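Local coordinates for protein putative DNA helicase (Lactobacillus plantarum, PDB 3DMN) that probably forms the C-terminal, RecA-like part of a UvrD-family DNA helicase, which would couple ATP hydrolysis to DNA unwinding, at residues A[9-14]-A[142-147]; A[34-39]-A[51-56]; A[67-72]-A[125-130]; A[76-81]-A[86-91]; A[139-142]-A[147-150]. One frame throughout, in Å; residues are numbered along the deposited sequence.

Interaction 1. Residues A[9-14]-A[142-147]. With ACT (acetate ion), chain G.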
# COMPACT_ATOMS: atom_id res chain seq x y z
N GLN A 9 12.59 -3.01 10.80
CA GLN A 9 13.70 -3.33 9.89
C GLN A 9 13.23 -3.95 8.56
O GLN A 9 13.84 -3.70 7.51
CB GLN A 9 14.63 -4.32 10.57
CG GLN A 9 15.81 -4.69 9.66
CD GLN A 9 16.88 -5.42 10.42
OE1 GLN A 9 16.60 -6.23 11.32
NE2 GLN A 9 18.13 -5.13 10.08
N GLN A 10 12.19 -4.76 8.62
CA GLN A 10 11.68 -5.45 7.42
C GLN A 10 11.20 -4.42 6.40
O GLN A 10 11.54 -4.51 5.21
CB GLN A 10 10.55 -6.41 7.81
CG GLN A 10 11.09 -7.71 8.46
CD GLN A 10 11.61 -7.56 9.86
OE1 GLN A 10 11.31 -6.60 10.58
NE2 GLN A 10 12.42 -8.51 10.25
N ILE A 11 10.41 -3.46 6.85
CA ILE A 11 9.89 -2.42 5.94
C ILE A 11 11.02 -1.50 5.47
O ILE A 11 11.09 -1.18 4.29
CB ILE A 11 8.73 -1.64 6.65
CG1 ILE A 11 7.55 -2.59 6.77
CG2 ILE A 11 8.35 -0.37 5.90
CD1 ILE A 11 6.48 -2.07 7.64
N THR A 12 11.92 -1.12 6.38
CA THR A 12 13.05 -0.26 6.04
C THR A 12 13.93 -0.89 4.95
O THR A 12 14.31 -0.24 3.98
CB THR A 12 13.88 -0.01 7.32
OG1 THR A 12 13.07 0.75 8.23
CG2 THR A 12 15.17 0.72 6.99
N ASP A 13 14.23 -2.17 5.12
CA ASP A 13 15.07 -2.86 4.17
C ASP A 13 14.42 -3.06 2.79
O ASP A 13 15.09 -2.90 1.78
CB ASP A 13 15.49 -4.22 4.73
CG ASP A 13 16.59 -4.10 5.74
OD1 ASP A 13 17.13 -2.98 6.00
OD2 ASP A 13 16.94 -5.16 6.34
N PHE A 14 13.16 -3.45 2.78
CA PHE A 14 12.42 -3.54 1.53
C PHE A 14 12.36 -2.16 0.82
O PHE A 14 12.73 -2.02 -0.37
CB PHE A 14 11.02 -4.06 1.83
CG PHE A 14 10.11 -4.03 0.62
CD1 PHE A 14 10.06 -5.12 -0.24
CD2 PHE A 14 9.26 -2.96 0.40
CE1 PHE A 14 9.21 -5.13 -1.39
CE2 PHE A 14 8.41 -2.93 -0.71
CZ PHE A 14 8.36 -4.02 -1.59
N SER A 142 7.09 3.79 2.45
CA SER A 142 7.78 4.19 3.66
C SER A 142 6.81 4.78 4.72
O SER A 142 7.21 5.03 5.86
CB SER A 142 8.94 5.15 3.34
OG SER A 142 9.94 4.47 2.58
N ARG A 143 5.54 5.00 4.33
CA ARG A 143 4.51 5.48 5.27
C ARG A 143 4.12 4.39 6.26
O ARG A 143 3.51 4.68 7.27
CB ARG A 143 3.26 5.94 4.55
CG ARG A 143 3.52 6.99 3.48
CD ARG A 143 3.46 8.34 4.05
NE ARG A 143 3.79 9.37 3.07
CZ ARG A 143 4.36 10.52 3.41
NH1 ARG A 143 4.64 10.77 4.69
NH2 ARG A 143 4.66 11.43 2.47
N ALA A 144 4.43 3.12 5.92
CA ALA A 144 4.06 1.99 6.81
C ALA A 144 5.04 1.84 7.93
O ALA A 144 6.27 1.72 7.69
CB ALA A 144 4.04 0.64 6.02
N MSE A 145 4.51 1.77 9.14
CA MSE A 145 5.35 1.61 10.32
C MSE A 145 5.55 0.13 10.63
O MSE A 145 6.69 -0.29 10.92
CB MSE A 145 4.79 2.38 11.52
CG MSE A 145 4.79 3.86 11.33
SE MSE A 145 6.60 4.64 11.05
CE MSE A 145 6.56 4.97 9.10
N HIS A 146 4.49 -0.66 10.55
CA HIS A 146 4.51 -2.02 11.13
C HIS A 146 4.14 -3.12 10.12
O HIS A 146 4.73 -4.19 10.14
CB HIS A 146 3.65 -2.08 12.41
CG HIS A 146 4.06 -1.04 13.44
ND1 HIS A 146 3.17 -0.13 14.00
CD2 HIS A 146 5.27 -0.74 13.96
CE1 HIS A 146 3.83 0.67 14.82
NE2 HIS A 146 5.10 0.31 14.83
N GLU A 147 3.18 -2.84 9.23
CA GLU A 147 2.74 -3.83 8.22
C GLU A 147 2.63 -3.13 6.87
O GLU A 147 2.10 -2.05 6.77
CB GLU A 147 1.37 -4.38 8.61
CG GLU A 147 1.02 -5.69 7.91
CD GLU A 147 1.73 -6.91 8.54
OE1 GLU A 147 2.20 -6.80 9.70
OE2 GLU A 147 1.79 -7.98 7.89
C ACT G . 3.37 9.75 -0.35
O ACT G . 3.65 10.79 0.29
OXT ACT G . 2.91 8.81 0.30
CH3 ACT G . 3.60 9.66 -1.81
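I11, on the inner side of helix 9-16, sets both its branches on the turn between helix 134-141 and strand 147-153, mostly in van der Waals contact with the backbone. CG2, anti to the backbone N because chi1 is -69°, rests on the carbonyl of A144, with CG2 3.4 Å from A144 O. The other branch runs out extended, so that I11 CD1 meets A144 CB at 4.0 Å and then lies along the bending backbone, 3.7 Å from M145 O and 3.6 Å from H146 C. L148 also touches this isoleucine. Within the turn, M145 CB sits over one face of the H146 ring.

Polar links hold the same turn from outside the two segments. A144 O accepts from S7 OG, M145 pairs through its backbone with T8, and H146 ND1 is bonded to D116 OD1.

R143 leaves the backbone on the side away from the helix and binds an acetate, probably from the crystallisation liquor, at its guanidinium edge. NE reaches the acetate OXT at 3.0 Å in a nearly straight bond (172°). The run SRA at 142-144 resembles motif VI of UvrD-like helicases, whose arginine approaches the ATP phosphates in relatives; an anion at R143 is consistent with such a site.

Interaction 2. Residues A[34-39]-A[51-56]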
# COMPACT_ATOMS: atom_id res chain seq x y z
N LEU A 34 7.63 -9.59 7.11
CA LEU A 34 8.08 -9.16 5.78
C LEU A 34 6.90 -8.53 5.02
O LEU A 34 5.78 -9.04 5.12
CB LEU A 34 8.58 -10.34 4.94
CG LEU A 34 9.88 -10.99 5.40
CD1 LEU A 34 10.15 -12.25 4.56
CD2 LEU A 34 11.04 -10.02 5.34
N PRO A 35 7.16 -7.42 4.28
CA PRO A 35 6.08 -6.91 3.39
C PRO A 35 5.56 -8.01 2.50
O PRO A 35 6.30 -8.91 2.09
CB PRO A 35 6.78 -5.84 2.55
CG PRO A 35 7.91 -5.34 3.50
CD PRO A 35 8.38 -6.60 4.22
N ASN A 36 4.25 -8.01 2.29
CA ASN A 36 3.64 -9.02 1.41
C ASN A 36 3.16 -8.39 0.13
O ASN A 36 2.42 -7.42 0.15
CB ASN A 36 2.55 -9.87 2.10
CG ASN A 36 1.31 -9.10 2.49
OD1 ASN A 36 0.18 -9.52 2.15
ND2 ASN A 36 1.47 -8.02 3.22
N VAL A 37 3.61 -8.97 -0.98
CA VAL A 37 3.23 -8.50 -2.31
C VAL A 37 2.28 -9.53 -2.91
O VAL A 37 2.53 -10.75 -2.85
CB VAL A 37 4.50 -8.36 -3.20
CG1 VAL A 37 4.12 -7.98 -4.64
CG2 VAL A 37 5.44 -7.31 -2.57
N VAL A 38 1.18 -9.04 -3.49
CA VAL A 38 0.22 -9.96 -4.12
C VAL A 38 -0.07 -9.42 -5.48
O VAL A 38 -0.50 -8.28 -5.62
CB VAL A 38 -1.08 -10.11 -3.31
CG1 VAL A 38 -1.95 -11.18 -3.94
CG2 VAL A 38 -0.76 -10.48 -1.87
N VAL A 39 0.16 -10.27 -6.49
CA VAL A 39 -0.11 -9.89 -7.88
C VAL A 39 -1.38 -10.59 -8.31
O VAL A 39 -1.50 -11.81 -8.14
CB VAL A 39 1.05 -10.25 -8.81
CG1 VAL A 39 0.69 -9.96 -10.29
CG2 VAL A 39 2.32 -9.46 -8.38
N VAL A 51 -9.74 -6.50 0.41
CA VAL A 51 -10.75 -6.89 1.42
C VAL A 51 -10.14 -7.91 2.41
O VAL A 51 -10.26 -7.78 3.65
CB VAL A 51 -11.99 -7.47 0.71
CG1 VAL A 51 -12.91 -8.19 1.69
CG2 VAL A 51 -12.76 -6.33 0.03
N ASP A 52 -9.45 -8.88 1.84
CA ASP A 52 -8.84 -9.95 2.60
C ASP A 52 -7.73 -9.42 3.53
O ASP A 52 -7.65 -9.82 4.72
CB ASP A 52 -8.27 -11.00 1.68
CG ASP A 52 -9.33 -11.78 0.95
OD1 ASP A 52 -10.54 -11.55 1.20
OD2 ASP A 52 -8.94 -12.66 0.15
N GLN A 53 -6.89 -8.53 2.99
CA GLN A 53 -5.84 -7.92 3.81
C GLN A 53 -6.40 -7.06 4.95
O GLN A 53 -5.88 -7.06 6.06
CB GLN A 53 -4.89 -7.10 2.94
CG GLN A 53 -3.62 -6.66 3.72
CD GLN A 53 -2.73 -7.83 4.04
OE1 GLN A 53 -2.28 -8.00 5.19
NE2 GLN A 53 -2.50 -8.67 3.06
N LEU A 54 -7.48 -6.33 4.67
CA LEU A 54 -8.10 -5.51 5.70
C LEU A 54 -8.60 -6.40 6.83
O LEU A 54 -8.42 -6.09 8.00
CB LEU A 54 -9.24 -4.71 5.09
CG LEU A 54 -8.80 -3.52 4.21
CD1 LEU A 54 -10.01 -2.95 3.52
CD2 LEU A 54 -8.11 -2.42 5.05
N ALA A 55 -9.18 -7.55 6.47
CA ALA A 55 -9.66 -8.50 7.48
C ALA A 55 -8.48 -9.06 8.28
O ALA A 55 -8.58 -9.17 9.50
CB ALA A 55 -10.46 -9.62 6.83
N MSE A 56 -7.39 -9.42 7.59
CA MSE A 56 -6.19 -9.92 8.28
C MSE A 56 -5.64 -8.86 9.23
O MSE A 56 -5.41 -9.15 10.40
CB MSE A 56 -5.11 -10.31 7.30
CG MSE A 56 -3.80 -10.72 7.96
SE MSE A 56 -3.98 -12.37 8.98
CE MSE A 56 -4.75 -13.48 7.56
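N36, at the start of strand 36-40, and Q53, midway along helix 43-59, are the residues of nearest backbone approach, yet their CA atoms stand 9.8 Å apart, so that side chains alone span the gap. The helix here is regular, with M56 N bonded to D52 O at 2.9 Å. Both CB atoms point at the opposite segment, and the two side chains approach from opposite directions. Q53 has CG anti to the backbone N (chi1 -169°) and then bends at chi2, which swings its amide toward the strand. N36 has CG between its backbone N and carbonyl carbon (chi1 67°), carrying its own amide out over the sheet surface. N36 OD1 and Q53 NE2 end 3.0 Å apart, with the amide planes turned 57° from each other, so the groups meet neither flat nor stacked. No other atom pair across the segments comes so near; Q53 CD, for instance, is 3.9 Å from N36 OD1.

The far end of the N36 amide is held on the sheet: ND2 donates to T149 OG1 and, more weakly, to L148 O. That fixes the rotation of the amide and leaves OD1 facing Q53. The pair thus lies over strand 147-153, where Q53 also packs on T149. Strand 36-40 runs between strands 147-153 and 169-170, while helix 43-59 covers this face of the parallel sheet on its way to strand 64-68.

Interaction 3. Residues A[67-72]-A[125-130]. With ACT (acetate ion), chain B; ACT (acetate ion), chain E.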
# COMPACT_ATOMS: atom_id res chain seq x y z
N ILE A 67 -3.13 3.41 0.35
CA ILE A 67 -2.59 4.56 -0.43
C ILE A 67 -2.64 4.26 -1.92
O ILE A 67 -2.02 3.26 -2.37
CB ILE A 67 -1.14 4.93 -0.01
CG1 ILE A 67 -1.11 5.12 1.50
CG2 ILE A 67 -0.69 6.18 -0.77
CD1 ILE A 67 0.28 5.48 2.12
N GLY A 68 -3.39 5.06 -2.66
CA GLY A 68 -3.47 4.94 -4.15
C GLY A 68 -2.63 6.08 -4.75
O GLY A 68 -2.36 7.07 -4.10
N LYS A 69 -2.23 5.94 -5.99
CA LYS A 69 -1.32 6.91 -6.58
C LYS A 69 -2.00 8.24 -6.80
O LYS A 69 -1.41 9.30 -6.52
CB LYS A 69 -0.76 6.39 -7.90
CG LYS A 69 0.23 7.37 -8.54
CD LYS A 69 0.91 6.78 -9.82
CE LYS A 69 -0.10 6.49 -10.91
NZ LYS A 69 0.61 6.12 -12.21
N SER A 70 -3.19 8.18 -7.41
CA SER A 70 -3.86 9.38 -7.86
C SER A 70 -5.27 9.42 -7.33
O SER A 70 -5.82 8.38 -6.92
CB SER A 70 -3.95 9.36 -9.41
OG SER A 70 -4.83 8.30 -9.82
N LEU A 71 -5.90 10.61 -7.38
CA LEU A 71 -7.31 10.66 -6.97
C LEU A 71 -8.19 9.71 -7.79
O LEU A 71 -9.06 9.06 -7.23
CB LEU A 71 -7.86 12.09 -7.04
CG LEU A 71 -9.32 12.19 -6.65
CD1 LEU A 71 -9.49 11.81 -5.16
CD2 LEU A 71 -9.83 13.59 -6.93
N ALA A 72 -8.00 9.67 -9.11
CA ALA A 72 -8.91 8.88 -9.98
C ALA A 72 -8.84 7.40 -9.55
O ALA A 72 -9.87 6.69 -9.43
CB ALA A 72 -8.49 9.02 -11.42
N GLN A 125 2.74 -2.40 -13.25
CA GLN A 125 3.65 -1.88 -14.28
C GLN A 125 3.09 -0.58 -14.83
O GLN A 125 3.85 0.39 -15.02
CB GLN A 125 3.74 -2.95 -15.36
CG GLN A 125 4.59 -2.64 -16.47
CD GLN A 125 4.57 -3.82 -17.42
OE1 GLN A 125 5.16 -4.86 -17.12
NE2 GLN A 125 3.83 -3.69 -18.51
N GLU A 126 1.78 -0.53 -15.09
CA GLU A 126 1.23 0.67 -15.70
C GLU A 126 1.40 1.88 -14.81
O GLU A 126 1.70 2.98 -15.29
CB GLU A 126 -0.24 0.48 -16.03
CG GLU A 126 -0.70 1.65 -16.88
CD GLU A 126 -2.08 1.49 -17.40
OE1 GLU A 126 -2.67 0.39 -17.22
OE2 GLU A 126 -2.58 2.48 -17.98
N ASN A 127 1.20 1.67 -13.51
CA ASN A 127 1.22 2.78 -12.55
C ASN A 127 2.62 3.20 -12.13
O ASN A 127 2.83 4.38 -11.72
CB ASN A 127 0.40 2.42 -11.30
CG ASN A 127 -1.10 2.60 -11.52
OD1 ASN A 127 -1.92 1.81 -11.02
ND2 ASN A 127 -1.46 3.66 -12.22
N TYR A 128 3.56 2.24 -12.14
CA TYR A 128 4.89 2.54 -11.65
C TYR A 128 5.90 1.95 -12.62
O TYR A 128 6.52 0.94 -12.32
CB TYR A 128 5.07 1.98 -10.23
CG TYR A 128 4.16 2.64 -9.23
CD1 TYR A 128 4.52 3.86 -8.60
CD2 TYR A 128 2.94 2.07 -8.87
CE1 TYR A 128 3.68 4.48 -7.69
CE2 TYR A 128 2.06 2.69 -7.93
CZ TYR A 128 2.45 3.89 -7.34
OH TYR A 128 1.60 4.50 -6.41
N GLN A 129 6.07 2.63 -13.77
CA GLN A 129 6.85 2.14 -14.86
C GLN A 129 8.18 2.89 -14.97
O GLN A 129 9.19 2.33 -15.38
CB GLN A 129 6.05 2.39 -16.17
CG GLN A 129 6.81 2.21 -17.44
CD GLN A 129 6.81 0.77 -17.87
OE1 GLN A 129 5.79 0.24 -18.32
NE2 GLN A 129 7.96 0.11 -17.75
N ARG A 130 8.19 4.16 -14.56
CA ARG A 130 9.31 5.02 -14.88
C ARG A 130 10.31 5.09 -13.75
O ARG A 130 9.93 5.08 -12.58
CB ARG A 130 8.83 6.45 -15.19
CG ARG A 130 7.85 6.49 -16.33
CD ARG A 130 7.60 7.94 -16.75
NE ARG A 130 8.79 8.60 -17.27
CZ ARG A 130 9.27 8.46 -18.50
NH1 ARG A 130 8.67 7.64 -19.38
NH2 ARG A 130 10.36 9.15 -18.85
C ACT B . 0.20 -3.90 -15.47
O ACT B . 0.96 -4.35 -14.61
OXT ACT B . 0.21 -2.70 -15.80
CH3 ACT B . -0.69 -4.84 -16.01
C ACT E . -2.11 6.51 -14.13
O ACT E . -2.15 7.16 -13.06
OXT ACT E . -1.08 5.81 -14.37
CH3 ACT E . -3.26 6.65 -15.05
O HOH W 1 -0.51 3.11 -5.09
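K69 reaches N127 and Y128 beside a bound acetate, where the loops after strands 64-68 and 118-121 meet at the C-terminal ends of the parallel strands. Its chain leaves the backbone straight and bends only at chi3 (63°), bringing the ammonium against the second loop. There NZ donates to N127 O at 2.9 Å, lying in the carbonyl plane on a lone pair, with a C=O...N angle of 112°. A second bond from K69 NZ goes to OXT of the acetate at 2.8 Å, so the ammonium has both a carbonyl and a carboxylate as partners.

The methylenes of K69 run antiparallel beside Y128, whose ring they meet obliquely. K69 CB is 3.4 Å from Y128 OH, and K69 CD is 4.1 Å from Y128 CZ. The ammonium lies almost on the ring normal but 5.5 Å from the ring centroid, at most a weak cation-pi attraction. The buried hydroxyl is satisfied through a water: Y128 OH donates to it at 2.9 Å, and the water donates on to I67 O. L136 and I140 of helix 134-141 pack against the tyrosine.

A further acetate is bound by the backbone N atoms of Q125 and E126, and S70 caps helix 71-82 through E73 N. Both acetates probably come from the crystallisation liquor, but loops meeting at the C-terminal strand ends are where RecA-like and other alpha/beta domains commonly carry their sites.

Interaction 4. Residues A[76-81]-A[86-91]. With ACT (acetate ion), chain F; ACT (acetate ion), chain C.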
# COMPACT_ATOMS: atom_id res chain seq x y z
N ALA A 76 -11.85 5.00 -7.90
CA ALA A 76 -12.28 3.71 -8.47
C ALA A 76 -12.22 2.63 -7.37
O ALA A 76 -13.13 1.81 -7.25
CB ALA A 76 -11.39 3.32 -9.62
N LEU A 77 -11.17 2.66 -6.56
CA LEU A 77 -11.02 1.64 -5.49
C LEU A 77 -12.10 1.83 -4.46
O LEU A 77 -12.67 0.86 -3.96
CB LEU A 77 -9.63 1.71 -4.86
CG LEU A 77 -9.47 0.73 -3.69
CD1 LEU A 77 -9.65 -0.72 -4.18
CD2 LEU A 77 -8.14 0.92 -2.96
N THR A 78 -12.34 3.09 -4.10
CA THR A 78 -13.34 3.43 -3.07
C THR A 78 -14.71 2.92 -3.48
O THR A 78 -15.40 2.27 -2.67
CB THR A 78 -13.32 4.95 -2.79
OG1 THR A 78 -12.07 5.29 -2.21
CG2 THR A 78 -14.49 5.31 -1.83
N LYS A 79 -15.13 3.21 -4.71
CA LYS A 79 -16.44 2.76 -5.20
C LYS A 79 -16.51 1.23 -5.07
O LYS A 79 -17.50 0.67 -4.61
CB LYS A 79 -16.63 3.18 -6.65
CG LYS A 79 -17.91 2.64 -7.25
CD LYS A 79 -18.06 3.05 -8.71
CE LYS A 79 -19.24 2.32 -9.34
NZ LYS A 79 -19.45 2.65 -10.79
N ALA A 80 -15.43 0.54 -5.49
CA ALA A 80 -15.42 -0.93 -5.46
C ALA A 80 -15.49 -1.44 -4.01
O ALA A 80 -16.25 -2.36 -3.71
CB ALA A 80 -14.19 -1.45 -6.14
N LEU A 81 -14.74 -0.81 -3.10
CA LEU A 81 -14.72 -1.31 -1.74
C LEU A 81 -16.07 -1.10 -1.06
O LEU A 81 -16.55 -1.95 -0.28
CB LEU A 81 -13.63 -0.62 -0.94
CG LEU A 81 -12.21 -1.10 -1.27
CD1 LEU A 81 -11.28 -0.14 -0.48
CD2 LEU A 81 -11.98 -2.57 -0.84
N GLU A 86 -17.59 -2.51 2.64
CA GLU A 86 -16.60 -1.88 3.53
C GLU A 86 -17.10 -0.49 3.90
O GLU A 86 -17.75 0.19 3.07
CB GLU A 86 -15.25 -1.72 2.84
CG GLU A 86 -14.61 -3.04 2.42
CD GLU A 86 -13.96 -3.85 3.55
OE1 GLU A 86 -13.99 -3.46 4.74
OE2 GLU A 86 -13.38 -4.92 3.22
N GLN A 87 -16.72 -0.03 5.09
CA GLN A 87 -16.90 1.38 5.45
C GLN A 87 -15.66 2.07 4.92
O GLN A 87 -14.56 1.69 5.30
CB GLN A 87 -16.95 1.55 6.98
CG GLN A 87 -17.42 2.92 7.44
CD GLN A 87 -17.59 2.99 8.97
OE1 GLN A 87 -16.93 2.27 9.72
NE2 GLN A 87 -18.50 3.84 9.41
N VAL A 88 -15.84 3.01 4.00
CA VAL A 88 -14.67 3.64 3.31
C VAL A 88 -14.74 5.15 3.41
O VAL A 88 -15.82 5.78 3.24
CB VAL A 88 -14.61 3.27 1.84
CG1 VAL A 88 -13.22 3.71 1.24
CG2 VAL A 88 -14.79 1.78 1.70
N THR A 89 -13.57 5.73 3.72
CA THR A 89 -13.43 7.18 3.72
C THR A 89 -12.31 7.53 2.75
O THR A 89 -11.13 7.23 3.01
CB THR A 89 -13.08 7.68 5.12
OG1 THR A 89 -14.18 7.40 5.99
CG2 THR A 89 -12.81 9.19 5.11
N LEU A 90 -12.68 8.14 1.63
CA LEU A 90 -11.69 8.60 0.67
C LEU A 90 -11.31 9.98 1.16
O LEU A 90 -12.12 10.94 1.11
CB LEU A 90 -12.27 8.59 -0.74
CG LEU A 90 -11.43 9.27 -1.83
CD1 LEU A 90 -10.08 8.72 -1.76
CD2 LEU A 90 -12.03 9.03 -3.19
N ILE A 91 -10.10 10.04 1.76
CA ILE A 91 -9.70 11.21 2.57
C ILE A 91 -9.38 12.38 1.70
O ILE A 91 -8.87 12.23 0.59
CB ILE A 91 -8.55 10.96 3.64
CG1 ILE A 91 -7.17 10.77 2.99
CG2 ILE A 91 -8.95 9.83 4.64
CD1 ILE A 91 -5.99 11.13 3.90
C ACT F . -16.00 8.59 1.18
O ACT F . -15.26 9.43 1.74
OXT ACT F . -17.13 8.39 1.68
CH3 ACT F . -15.61 7.91 -0.08
C ACT C . -19.29 4.20 3.82
O ACT C . -18.65 3.49 3.02
OXT ACT C . -18.69 4.53 4.86
CH3 ACT C . -20.63 4.67 3.56
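L81 and E86 close the turn between helix 71-82 and strand 88-90: E86 N donates to L81 O at 3.1 Å, with an N-H...O angle of 158°. Beyond this bond the strand runs back along the helix, nearly antiparallel (165°), with the short axes 8.9 Å apart at their closest.

Three residues of 86-91 face the helix: E86 from the loop, V88 and L90 from the strand. V88 straddles two helical turns. With chi1 at -169°, CG1 is turned to T78, 3.7 Å from T78 CG2, while CG2 lies 3.8 Å from L81 CB. Further along, L90 CB is 3.6 Å from T78 OG1; that hydroxyl is bonded back to C74 O within the helix, which pins its rotation. E86 CB lies 3.4 Å from L81 O, beside the last turn.

These elements form the second half of a beta-alpha-beta unit that starts with strand 64-68 and skips the place filled by strand 102-106; strand 88-90 is the outermost on this side of the parallel sheet. T89 pairs with strand 102-106, so the N-H groups of V88 and L90 point outward. Each finds an acetate, probably from the crystallisation liquor: V88 N bonds to O of one at 3.0 Å and L90 N to O of another at 2.9 Å. The methyl of the acetate at L90 rests on T78 CG2, and V47 and V51 of helix 43-59 touch L77 and E86 respectively.

Interaction 5. Residues A[139-142]-A[147-150]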
# COMPACT_ATOMS: atom_id res chain seq x y z
N THR A 139 8.38 6.56 -1.21
CA THR A 139 7.68 7.40 -0.23
C THR A 139 6.37 6.77 0.24
O THR A 139 6.07 6.77 1.42
CB THR A 139 7.44 8.79 -0.82
OG1 THR A 139 8.72 9.35 -1.12
CG2 THR A 139 6.74 9.68 0.20
N ILE A 140 5.58 6.24 -0.68
CA ILE A 140 4.32 5.59 -0.30
C ILE A 140 4.58 4.41 0.64
O ILE A 140 3.96 4.28 1.69
CB ILE A 140 3.59 5.13 -1.54
CG1 ILE A 140 3.12 6.36 -2.34
CG2 ILE A 140 2.41 4.22 -1.16
CD1 ILE A 140 2.49 5.96 -3.71
N CYS A 141 5.49 3.55 0.24
CA CYS A 141 5.73 2.34 1.02
C CYS A 141 6.30 2.71 2.39
O CYS A 141 6.00 2.02 3.38
CB CYS A 141 6.70 1.43 0.26
SG CYS A 141 5.98 0.63 -1.16
N SER A 142 7.09 3.79 2.45
CA SER A 142 7.78 4.19 3.66
C SER A 142 6.81 4.78 4.72
O SER A 142 7.21 5.03 5.86
CB SER A 142 8.94 5.15 3.34
OG SER A 142 9.94 4.47 2.58
N GLU A 147 3.18 -2.84 9.23
CA GLU A 147 2.74 -3.83 8.22
C GLU A 147 2.63 -3.13 6.87
O GLU A 147 2.10 -2.05 6.77
CB GLU A 147 1.37 -4.38 8.61
CG GLU A 147 1.02 -5.69 7.91
CD GLU A 147 1.73 -6.91 8.54
OE1 GLU A 147 2.20 -6.80 9.70
OE2 GLU A 147 1.79 -7.98 7.89
N LEU A 148 3.16 -3.79 5.85
CA LEU A 148 3.13 -3.23 4.49
C LEU A 148 2.71 -4.31 3.51
O LEU A 148 3.32 -5.39 3.46
CB LEU A 148 4.52 -2.69 4.13
CG LEU A 148 4.71 -2.24 2.68
CD1 LEU A 148 3.79 -1.05 2.34
CD2 LEU A 148 6.23 -1.93 2.37
N THR A 149 1.69 -3.99 2.72
CA THR A 149 1.13 -4.92 1.73
C THR A 149 1.11 -4.16 0.43
O THR A 149 0.75 -3.01 0.41
CB THR A 149 -0.33 -5.32 2.07
OG1 THR A 149 -0.37 -5.98 3.33
CG2 THR A 149 -0.89 -6.28 0.99
N LEU A 150 1.51 -4.82 -0.65
CA LEU A 150 1.39 -4.23 -2.01
C LEU A 150 0.51 -5.14 -2.82
O LEU A 150 0.77 -6.34 -2.92
CB LEU A 150 2.75 -4.06 -2.72
CG LEU A 150 3.68 -2.98 -2.19
CD1 LEU A 150 4.33 -3.42 -0.90
CD2 LEU A 150 4.79 -2.76 -3.24
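C141 carries SG anti to its carbonyl carbon (chi1 -72°), which lays the sulfur along the inner side of helix 134-141, over strand 147-153. L148 answers with CG anti to the backbone N (chi1 172°), so that its isobutyl group stands out from the strand straight at the helix near C141. L150 takes the other course: CG sits beside its backbone N, and the end of the side chain swings toward the cysteine although its CB does not aim there.

The two methyls of L148 lie against C141, one on CB, the other on its carbonyl and CA. L148 CD2 touches C141 CB at 4.0 Å, and L148 CD1 reaches C141 O at 3.9 Å and C141 CA at 4.1 Å. Two residues on, on the same face, L150 CD2 meets C141 SG at 4.2 Å. No hydrogen bond crosses between the segments; they are joined by buried apolar contact, with the CA atoms of C141 and L148 7.1 Å apart.

C141 thus lies across two leucines on the same side of the strand, with T149 between them turned the other way. The contact belongs to the beta-alpha-beta unit of strand 118-121, helix 134-141 and strand 147-153, and V120 of the first strand touches C141, L148 and L150 alike. On the flank, F14 of helix 9-16 packs on L148, whereas T149 looks to the other face of the sheet, the one that helix 43-59 covers.

How the interactions relate
From the N terminus, helix 9-16 opens interaction 1, whose long loop closes only at 142-147 and contains interactions 2, 3 and 4. Interaction 2 closes first, joining strand 36-40 to the helix that follows it. Interaction 3 comes next in series and bridges two loops at one end of the sheet; within its span lies the short turn of interaction 4, at the outermost strand 88-90. Interaction 5 begins just before interaction 1 ends, so the two overlap and share S142 and E147. Interactions 2 and 5 meet through neighbouring strands, I67 of interaction 3 packs on R143 of interaction 1, and V51 of interaction 2 on L81 of interaction 4.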